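Side-chain contacts in VP2 (Primate bocaparvovirus 1, PDB 7L0Y), which builds the T=1 icosahedral capsid of human bocavirus 1, about 26 nm across, through self-assembly of 60 copies: residues K113-L116 with D121-Y124; N125-A130 with S442-Y447; D319-C324 with L330-Q335; G323-T328 with G375-F380. One frame throughout, in Å; residues are numbered along the deposited sequence.

Contact 1: K113-L116 with D121-Y124; sequences KQIL and DTTY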
# COMPACT_ATOMS: atom_id res chain seq x y z
N LYS A 113 -59.40 -84.90 0.32
CA LYS A 113 -60.19 -85.61 1.30
C LYS A 113 -59.80 -87.07 1.27
O LYS A 113 -59.56 -87.64 0.20
CB LYS A 113 -61.69 -85.49 1.00
CG LYS A 113 -62.24 -84.09 0.86
CD LYS A 113 -62.23 -83.33 2.15
CE LYS A 113 -63.39 -83.74 3.03
NZ LYS A 113 -63.50 -82.91 4.26
N GLN A 114 -59.72 -87.69 2.43
CA GLN A 114 -59.58 -89.13 2.51
C GLN A 114 -60.95 -89.78 2.40
O GLN A 114 -61.92 -89.31 2.98
CB GLN A 114 -58.90 -89.54 3.81
CG GLN A 114 -58.65 -91.02 3.93
CD GLN A 114 -57.88 -91.36 5.18
OE1 GLN A 114 -57.39 -90.49 5.88
NE2 GLN A 114 -57.81 -92.65 5.49
N ILE A 115 -61.03 -90.86 1.63
CA ILE A 115 -62.27 -91.58 1.41
C ILE A 115 -62.28 -92.76 2.36
O ILE A 115 -61.47 -93.68 2.22
CB ILE A 115 -62.39 -92.04 -0.05
CG1 ILE A 115 -62.32 -90.84 -0.99
CG2 ILE A 115 -63.70 -92.77 -0.25
CD1 ILE A 115 -62.10 -91.23 -2.42
N LEU A 116 -63.20 -92.75 3.32
CA LEU A 116 -63.31 -93.83 4.30
C LEU A 116 -64.60 -94.58 4.01
O LEU A 116 -65.69 -94.03 4.19
CB LEU A 116 -63.33 -93.29 5.72
CG LEU A 116 -62.04 -92.82 6.39
CD1 LEU A 116 -61.61 -91.50 5.80
CD2 LEU A 116 -62.24 -92.71 7.89
N ASP A 121 -71.95 -97.06 3.81
CA ASP A 121 -71.82 -95.61 3.81
C ASP A 121 -70.35 -95.23 3.79
O ASP A 121 -69.50 -95.95 4.31
CB ASP A 121 -72.52 -94.98 5.02
CG ASP A 121 -71.99 -95.47 6.34
OD1 ASP A 121 -71.21 -96.45 6.35
OD2 ASP A 121 -72.33 -94.88 7.38
N THR A 122 -70.06 -94.08 3.18
CA THR A 122 -68.70 -93.60 3.00
C THR A 122 -68.57 -92.20 3.58
O THR A 122 -69.47 -91.36 3.44
CB THR A 122 -68.32 -93.60 1.52
OG1 THR A 122 -66.99 -93.10 1.35
CG2 THR A 122 -69.29 -92.79 0.70
N THR A 123 -67.44 -91.94 4.23
CA THR A 123 -67.18 -90.66 4.87
C THR A 123 -65.97 -90.01 4.24
O THR A 123 -65.14 -90.66 3.61
CB THR A 123 -66.97 -90.81 6.38
OG1 THR A 123 -65.92 -91.74 6.64
CG2 THR A 123 -68.25 -91.27 7.05
N TYR A 124 -65.89 -88.70 4.42
CA TYR A 124 -64.91 -87.86 3.75
C TYR A 124 -64.31 -86.94 4.78
O TYR A 124 -65.01 -86.10 5.35
CB TYR A 124 -65.60 -87.05 2.64
CG TYR A 124 -66.20 -87.95 1.61
CD1 TYR A 124 -65.40 -88.76 0.83
CD2 TYR A 124 -67.57 -88.09 1.51
CE1 TYR A 124 -65.94 -89.61 -0.08
CE2 TYR A 124 -68.12 -88.94 0.60
CZ TYR A 124 -67.31 -89.70 -0.19
OH TYR A 124 -67.85 -90.56 -1.11
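Tyr124 and Ile115 face each other as a non-hydrogen-bonded antiparallel pair, and they illustrate how an antiparallel hairpin alternates hydrogen-bonded and non-hydrogen-bonded pairs. Their side chains lie alongside one another, pointing the same way. Ile115 CG1 reaches the ring of Tyr124 in its plane, at the edge, 3.9 Å from CE1, and Ile115 CG2 closes on the same CE1. The ring stands there because Tyr124 CG is anti to its own carbonyl carbon (chi1 -61°). Lys113, its chain bent at chi2 and chi3, lays CE beside the base of the tyrosine, 4.0 Å from Tyr124 CB.

Leu116 and Thr123, the hydrogen-bonded pair, occupy the other face. Leu116 N donates to Thr123 O at 2.9 Å, and Thr123 N returns a 2.7 Å bond to Leu116 O, in the carbonyl plane and nearly straight (171°). From the Ile115 and Tyr124 side, Thr122 OG1 reaches Leu116 O at 3.3 Å, above the carbonyl plane; Thr123 OG1 gives that oxygen a weak bond from the other face. Three of the four bonds thus end on Leu116 O, whereas the side chains of Ile115 and Tyr124 add carbon packing that continues into a second subunit, whose Val434 packs on Tyr124.

Contact 2: N125-A130 with S442-Y447; sequences NNDLTA and SYLNIY
Asp127 meets Ile446 with the two side chains crossed at about a right angle, a case of an acidic group lodged against hydrocarbon. One carboxylate oxygen does the touching: Asp127 OD2 points at the branch methyl of Ile446, 3.2 Å from CG2. Ile446 presents that methyl because CG2 is anti to its carbonyl carbon, while CG1 takes the position between backbone N and carbonyl carbon (chi1 58°). The Asp127 carboxylate likewise lies between backbone N and carbonyl carbon (chi1 45°), which carries OD2 across the gap although the CA atoms of Asp127 and Ile446 are 8.6 Å apart. Leu444 adds a looser touch, its CD2 4.3 Å from Asp127 OD2. No hydrogen bond spans the contact. All three residues are buried, and burial against Ile446 and Leu444 might favour the protonated acid, perhaps the more so at the pH of 2.6 used for this particle.

Asp127 also opens a type I turn that runs to Ala130. Ile112 of strand 95-118 packs on Asp127, and so does Asn126 of a third subunit. The geometry fits the parvovirus jelly roll: the turn sits at the foot of the DE ribbon, whose copies in this family surround the fivefold channel, and its first residue, Asp127, meets the place where the HI loop runs into the last strand of the barrel, which starts at Ile446.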
# COMPACT_ATOMS: atom_id res chain seq x y z
N ASN A 125 -63.02 -87.09 5.04
CA ASN A 125 -62.37 -86.20 5.98
C ASN A 125 -61.09 -85.65 5.38
O ASN A 125 -60.45 -86.27 4.54
CB ASN A 125 -62.12 -86.88 7.34
CG ASN A 125 -61.29 -88.14 7.24
OD1 ASN A 125 -60.39 -88.25 6.42
ND2 ASN A 125 -61.59 -89.09 8.11
N ASN A 126 -60.75 -84.44 5.81
CA ASN A 126 -59.55 -83.77 5.36
C ASN A 126 -58.31 -84.54 5.79
O ASN A 126 -58.20 -84.97 6.94
CB ASN A 126 -59.48 -82.36 5.93
CG ASN A 126 -60.43 -81.42 5.27
OD1 ASN A 126 -60.75 -81.57 4.10
ND2 ASN A 126 -60.90 -80.43 6.02
N ASP A 127 -57.38 -84.71 4.86
CA ASP A 127 -55.99 -85.00 5.17
C ASP A 127 -55.20 -83.78 4.69
O ASP A 127 -55.04 -83.56 3.49
CB ASP A 127 -55.54 -86.30 4.55
CG ASP A 127 -55.99 -86.44 3.13
OD1 ASP A 127 -56.77 -85.58 2.69
OD2 ASP A 127 -55.59 -87.40 2.46
N LEU A 128 -54.72 -82.99 5.65
CA LEU A 128 -54.24 -81.66 5.33
C LEU A 128 -52.82 -81.70 4.80
O LEU A 128 -52.35 -80.73 4.20
CB LEU A 128 -54.33 -80.76 6.57
CG LEU A 128 -55.66 -80.31 7.18
CD1 LEU A 128 -56.56 -81.45 7.52
CD2 LEU A 128 -55.40 -79.51 8.44
N THR A 129 -52.12 -82.81 5.01
CA THR A 129 -50.73 -82.88 4.60
C THR A 129 -50.58 -83.54 3.24
O THR A 129 -49.47 -83.71 2.74
CB THR A 129 -49.91 -83.61 5.65
OG1 THR A 129 -50.44 -84.93 5.84
CG2 THR A 129 -49.98 -82.87 6.96
N ALA A 130 -51.69 -83.91 2.62
CA ALA A 130 -51.64 -84.54 1.31
C ALA A 130 -51.43 -83.49 0.22
O ALA A 130 -51.99 -82.40 0.28
CB ALA A 130 -52.91 -85.34 1.05
N SER A 442 -50.34 -101.08 -1.59
CA SER A 442 -51.60 -100.53 -1.14
C SER A 442 -51.40 -99.05 -0.88
O SER A 442 -50.33 -98.62 -0.46
CB SER A 442 -52.11 -101.24 0.12
OG SER A 442 -51.19 -101.10 1.19
N TYR A 443 -52.43 -98.27 -1.17
CA TYR A 443 -52.34 -96.83 -1.04
C TYR A 443 -53.54 -96.30 -0.29
O TYR A 443 -54.55 -96.98 -0.12
CB TYR A 443 -52.22 -96.14 -2.41
CG TYR A 443 -53.31 -96.49 -3.38
CD1 TYR A 443 -54.53 -95.83 -3.35
CD2 TYR A 443 -53.12 -97.46 -4.35
CE1 TYR A 443 -55.53 -96.14 -4.23
CE2 TYR A 443 -54.12 -97.77 -5.25
CZ TYR A 443 -55.32 -97.11 -5.18
OH TYR A 443 -56.31 -97.43 -6.08
N LEU A 444 -53.41 -95.06 0.15
CA LEU A 444 -54.51 -94.38 0.80
C LEU A 444 -55.46 -93.83 -0.25
O LEU A 444 -55.04 -93.20 -1.22
CB LEU A 444 -53.97 -93.25 1.67
CG LEU A 444 -54.94 -92.57 2.60
CD1 LEU A 444 -55.38 -93.58 3.62
CD2 LEU A 444 -54.27 -91.40 3.26
N ASN A 445 -56.75 -94.06 -0.05
CA ASN A 445 -57.75 -93.67 -1.04
C ASN A 445 -58.17 -92.23 -0.78
O ASN A 445 -58.81 -91.93 0.23
CB ASN A 445 -58.95 -94.61 -0.98
CG ASN A 445 -59.93 -94.37 -2.09
OD1 ASN A 445 -59.57 -93.93 -3.18
ND2 ASN A 445 -61.19 -94.67 -1.83
N ILE A 446 -57.82 -91.34 -1.70
CA ILE A 446 -58.00 -89.91 -1.54
C ILE A 446 -58.50 -89.34 -2.86
O ILE A 446 -58.36 -89.95 -3.92
CB ILE A 446 -56.70 -89.20 -1.12
CG1 ILE A 446 -55.61 -89.45 -2.15
CG2 ILE A 446 -56.26 -89.65 0.25
CD1 ILE A 446 -54.37 -88.64 -1.94
N TYR A 447 -59.10 -88.16 -2.79
CA TYR A 447 -59.46 -87.42 -3.98
C TYR A 447 -59.24 -85.95 -3.70
O TYR A 447 -59.23 -85.50 -2.56
CB TYR A 447 -60.90 -87.67 -4.42
CG TYR A 447 -61.93 -87.01 -3.56
CD1 TYR A 447 -62.50 -85.80 -3.94
CD2 TYR A 447 -62.32 -87.57 -2.36
CE1 TYR A 447 -63.43 -85.20 -3.16
CE2 TYR A 447 -63.25 -86.96 -1.58
CZ TYR A 447 -63.80 -85.78 -1.98
OH TYR A 447 -64.75 -85.17 -1.19

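Contact 3: D319-C324 with L330-Q335; sequences DPPSGC and LEYKLQ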
# COMPACT_ATOMS: atom_id res chain seq x y z
N ASP A 319 -61.81 -87.19 -41.70
CA ASP A 319 -63.17 -86.70 -41.78
C ASP A 319 -63.30 -85.35 -41.08
O ASP A 319 -62.67 -85.13 -40.05
CB ASP A 319 -64.11 -87.72 -41.16
CG ASP A 319 -65.56 -87.35 -41.30
OD1 ASP A 319 -66.07 -87.36 -42.45
OD2 ASP A 319 -66.21 -87.06 -40.27
N PRO A 320 -64.11 -84.43 -41.63
CA PRO A 320 -64.80 -84.51 -42.92
C PRO A 320 -63.88 -84.31 -44.11
O PRO A 320 -62.97 -83.49 -44.07
CB PRO A 320 -65.82 -83.37 -42.82
CG PRO A 320 -65.18 -82.38 -41.93
CD PRO A 320 -64.39 -83.17 -40.93
N PRO A 321 -64.10 -85.09 -45.16
CA PRO A 321 -63.24 -84.99 -46.35
C PRO A 321 -63.50 -83.77 -47.22
O PRO A 321 -62.61 -83.32 -47.94
CB PRO A 321 -63.57 -86.28 -47.09
CG PRO A 321 -64.98 -86.54 -46.73
CD PRO A 321 -65.18 -86.06 -45.34
N SER A 322 -64.72 -83.24 -47.16
CA SER A 322 -65.22 -82.39 -48.24
C SER A 322 -64.54 -81.04 -48.27
O SER A 322 -64.58 -80.34 -49.29
CB SER A 322 -66.73 -82.23 -48.12
OG SER A 322 -67.10 -81.57 -46.92
N GLY A 323 -63.90 -80.64 -47.18
CA GLY A 323 -63.27 -79.33 -47.15
C GLY A 323 -64.30 -78.23 -47.31
O GLY A 323 -65.35 -78.23 -46.66
N CYS A 324 -64.01 -77.29 -48.19
CA CYS A 324 -64.94 -76.20 -48.48
C CYS A 324 -65.95 -76.55 -49.55
O CYS A 324 -66.75 -75.69 -49.92
CB CYS A 324 -64.17 -74.96 -48.91
SG CYS A 324 -63.11 -75.24 -50.34
N LEU A 330 -75.17 -86.35 -46.21
CA LEU A 330 -75.05 -86.21 -44.77
C LEU A 330 -73.73 -86.73 -44.24
O LEU A 330 -73.25 -86.24 -43.21
CB LEU A 330 -76.20 -86.95 -44.09
CG LEU A 330 -76.43 -86.75 -42.60
CD1 LEU A 330 -76.15 -85.32 -42.22
CD2 LEU A 330 -77.85 -87.10 -42.26
N GLU A 331 -73.11 -87.71 -44.91
CA GLU A 331 -71.85 -88.26 -44.42
C GLU A 331 -70.76 -87.21 -44.36
O GLU A 331 -69.85 -87.31 -43.53
CB GLU A 331 -71.40 -89.42 -45.31
CG GLU A 331 -72.19 -90.69 -45.13
CD GLU A 331 -71.64 -91.81 -45.97
OE1 GLU A 331 -70.84 -91.53 -46.88
OE2 GLU A 331 -71.98 -92.98 -45.70
N TYR A 332 -70.80 -86.22 -45.24
CA TYR A 332 -69.71 -85.27 -45.37
C TYR A 332 -69.87 -84.08 -44.46
O TYR A 332 -68.99 -83.21 -44.43
CB TYR A 332 -69.60 -84.82 -46.82
CG TYR A 332 -69.37 -85.96 -47.77
CD1 TYR A 332 -68.51 -87.00 -47.44
CD2 TYR A 332 -70.03 -86.01 -48.99
CE1 TYR A 332 -68.31 -88.05 -48.30
CE2 TYR A 332 -69.83 -87.06 -49.85
CZ TYR A 332 -68.97 -88.07 -49.51
OH TYR A 332 -68.77 -89.12 -50.37
N LYS A 333 -70.96 -84.00 -43.71
CA LYS A 333 -71.24 -82.87 -42.86
C LYS A 333 -70.68 -83.12 -41.47
O LYS A 333 -70.80 -84.23 -40.94
CB LYS A 333 -72.74 -82.60 -42.79
CG LYS A 333 -73.33 -82.19 -44.12
CD LYS A 333 -74.82 -82.03 -44.02
CE LYS A 333 -75.41 -81.60 -45.34
NZ LYS A 333 -76.89 -81.51 -45.24
N LEU A 334 -70.07 -82.10 -40.89
CA LEU A 334 -69.62 -82.17 -39.51
C LEU A 334 -70.82 -82.36 -38.59
O LEU A 334 -71.82 -81.64 -38.70
CB LEU A 334 -68.87 -80.89 -39.14
CG LEU A 334 -68.29 -80.82 -37.73
CD1 LEU A 334 -67.18 -81.84 -37.57
CD2 LEU A 334 -67.80 -79.42 -37.42
N GLN A 335 -70.73 -83.33 -37.69
CA GLN A 335 -71.85 -83.66 -36.84
C GLN A 335 -71.33 -84.11 -35.49
O GLN A 335 -70.32 -84.80 -35.40
CB GLN A 335 -72.71 -84.75 -37.50
CG GLN A 335 -74.05 -84.97 -36.87
CD GLN A 335 -74.89 -85.92 -37.68
OE1 GLN A 335 -74.47 -86.36 -38.75
NE2 GLN A 335 -76.07 -86.23 -37.19
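Tyr332 turns its CG anti to its carbonyl carbon (chi1 -58°), and this swings the ring over to Pro321; across from it the peptide bond between Asp319 and Pro320 is cis, and Pro320 CB points toward the 330-335 segment. The pair exemplifies loop packing by proline and tyrosine without hydrogen bonds. Pro321 and Tyr332 cross at about a right angle, and the proline CG lies 3.6 Å from Tyr332 CD1. At the root of the tyrosine, Pro320 CB approaches its carbonyl oxygen, Tyr332 O, at 3.6 Å. Ser322 comes to that oxygen too: with OG held between its backbone N and carbonyl carbon (chi1 63°), OG stops 3.5 Å from Tyr332 O, and Ser322 CB sits 4.1 Å from Tyr332 CB. A backbone bond from Lys333 N to Leu330 O, 3.2 Å long, closes the short 3-10 segment on which Tyr332 rides.

The buried acids find their partners outside the two segments. Asp319 OD2 forms salt bridges to Arg285 and to Arg248 of a fourth subunit, and Glu331 binds the backbone N of Arg285 and of Arg253 of that subunit. Both segments belong to the loop between strands 316-318 and 335-337, with Ile350 of strand 348-350 packing on Leu330 and Lys333.

Contact 4: G323-T328 with G375-F380; sequences GCLAPT and GDIWMF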
# COMPACT_ATOMS: atom_id res chain seq x y z
N GLY A 323 -63.90 -80.64 -47.18
CA GLY A 323 -63.27 -79.33 -47.15
C GLY A 323 -64.30 -78.23 -47.31
O GLY A 323 -65.35 -78.23 -46.66
N CYS A 324 -64.01 -77.29 -48.19
CA CYS A 324 -64.94 -76.20 -48.48
C CYS A 324 -65.95 -76.55 -49.55
O CYS A 324 -66.75 -75.69 -49.92
CB CYS A 324 -64.17 -74.96 -48.91
SG CYS A 324 -63.11 -75.24 -50.34
N LEU A 325 -65.92 -77.77 -50.07
CA LEU A 325 -66.89 -78.16 -51.08
C LEU A 325 -68.27 -78.30 -50.47
O LEU A 325 -68.43 -78.57 -49.29
CB LEU A 325 -66.51 -79.48 -51.73
CG LEU A 325 -65.19 -79.53 -52.48
CD1 LEU A 325 -65.02 -80.88 -53.11
CD2 LEU A 325 -65.16 -78.46 -53.51
N ALA A 326 -69.28 -78.12 -51.31
CA ALA A 326 -70.65 -78.35 -50.87
C ALA A 326 -70.83 -79.84 -50.59
O ALA A 326 -70.69 -80.65 -51.50
CB ALA A 326 -71.64 -77.89 -51.93
N PRO A 327 -71.14 -80.22 -49.36
CA PRO A 327 -71.32 -81.64 -49.06
C PRO A 327 -72.49 -82.21 -49.84
O PRO A 327 -73.59 -81.66 -49.83
CB PRO A 327 -71.57 -81.66 -47.55
CG PRO A 327 -72.11 -80.32 -47.25
CD PRO A 327 -71.45 -79.37 -48.20
N THR A 328 -72.24 -83.32 -50.53
CA THR A 328 -73.25 -83.95 -51.35
C THR A 328 -74.06 -84.99 -50.59
O THR A 328 -74.98 -85.58 -51.16
CB THR A 328 -72.60 -84.60 -52.58
OG1 THR A 328 -71.63 -85.56 -52.15
CG2 THR A 328 -71.93 -83.55 -53.43
N GLY A 375 -65.37 -84.83 -58.66
CA GLY A 375 -65.42 -85.41 -57.32
C GLY A 375 -64.28 -84.95 -56.43
O GLY A 375 -64.50 -84.36 -55.37
N ASP A 376 -63.05 -85.19 -56.86
CA ASP A 376 -61.87 -84.84 -56.09
C ASP A 376 -61.22 -83.62 -56.70
O ASP A 376 -60.63 -83.70 -57.78
CB ASP A 376 -60.86 -85.99 -56.04
CG ASP A 376 -61.33 -87.12 -55.17
OD1 ASP A 376 -62.26 -86.92 -54.38
OD2 ASP A 376 -60.75 -88.22 -55.28
N ILE A 377 -61.32 -82.50 -56.01
CA ILE A 377 -60.59 -81.31 -56.37
C ILE A 377 -59.45 -81.17 -55.38
O ILE A 377 -59.66 -81.07 -54.17
CB ILE A 377 -61.48 -80.06 -56.41
CG1 ILE A 377 -60.62 -78.82 -56.62
CG2 ILE A 377 -62.33 -79.95 -55.19
CD1 ILE A 377 -61.39 -77.64 -57.03
N TRP A 378 -58.24 -81.19 -55.90
CA TRP A 378 -57.06 -81.12 -55.08
C TRP A 378 -56.64 -79.67 -54.91
O TRP A 378 -57.25 -78.76 -55.46
CB TRP A 378 -55.96 -81.97 -55.70
CG TRP A 378 -56.32 -83.39 -55.71
CD1 TRP A 378 -57.01 -84.05 -56.68
CD2 TRP A 378 -56.00 -84.36 -54.71
NE1 TRP A 378 -57.16 -85.36 -56.34
CE2 TRP A 378 -56.54 -85.58 -55.14
CE3 TRP A 378 -55.32 -84.31 -53.50
CZ2 TRP A 378 -56.41 -86.75 -54.40
CZ3 TRP A 378 -55.19 -85.46 -52.77
CH2 TRP A 378 -55.74 -86.66 -53.22
N MET A 379 -55.59 -79.46 -54.14
CA MET A 379 -55.01 -78.14 -54.04
C MET A 379 -54.53 -77.72 -55.42
O MET A 379 -53.98 -78.52 -56.17
CB MET A 379 -53.89 -78.18 -53.01
CG MET A 379 -53.25 -76.90 -52.61
SD MET A 379 -52.26 -77.24 -51.14
CE MET A 379 -51.37 -75.72 -50.94
N PHE A 380 -54.84 -76.49 -55.80
CA PHE A 380 -54.63 -75.99 -57.15
C PHE A 380 -54.35 -74.51 -57.02
O PHE A 380 -54.81 -73.87 -56.07
CB PHE A 380 -55.88 -76.25 -58.01
CG PHE A 380 -55.71 -75.96 -59.46
CD1 PHE A 380 -55.05 -76.87 -60.28
CD2 PHE A 380 -56.22 -74.82 -60.02
CE1 PHE A 380 -54.90 -76.61 -61.61
CE2 PHE A 380 -56.07 -74.56 -61.35
CZ PHE A 380 -55.41 -75.47 -62.15
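Leu325 straddles the branch methyl of Ile377 with its forked end, a compact example of apolar packing between two pieces of chain that share no hydrogen bond. The close part is small. Ile377 CG2 lies 3.5 Å from Leu325 CD1 and 3.6 Å from Leu325 CD2, so both leucine methyls meet a single carbon, and Leu325 CG is only a little farther off at 4.0 Å. The side chains cross obliquely. With CG1 anti to the backbone N (chi1 173°), Ile377 sets CG2 between that N and the carbonyl carbon, against the fork of Leu325. Both residues are buried. Thr276 packs on the pair, and Leu281 also packs on Leu325.

Toward Gly375 the fit slackens. Leu325 CD1 comes no nearer than 4.2 Å to Gly375 O, and this partly exposed glycine has no side chain to offer. Its neighbour Asp376 directs CB away from the 323-328 segment; its carboxylate makes a salt bridge to Lys365 of a fourth subunit and a weak bond to Ser282. Ile377 packs on Trp378 of a fifth subunit. The strand's contact with the 323-328 loop thus rests on buried methyl groups, while backbone bonds tie it to Gly279 and Leu281.

From the N terminus, contact 1 comes first, closing a tight hairpin between strands 95-118 and 121-126. Contact 2 opens directly afterwards on the same ribbon and closes a loop of more than 300 residues, joining the ribbon to the start of strand 446-462; the two contacts touch. Inside that long loop lie contacts 3 and 4, on the opposite side of the chain's centre. They share Gly323 and Cys324: contact 3 closes a short loop, and contact 4 carries the same loop on to strand 376-377. The centres of contacts 2 and 3 are about 48 Å apart. One pair lies at the jelly-roll end and the other in the loops between strands 316-318 and 376-377; both reach neighbouring subunits.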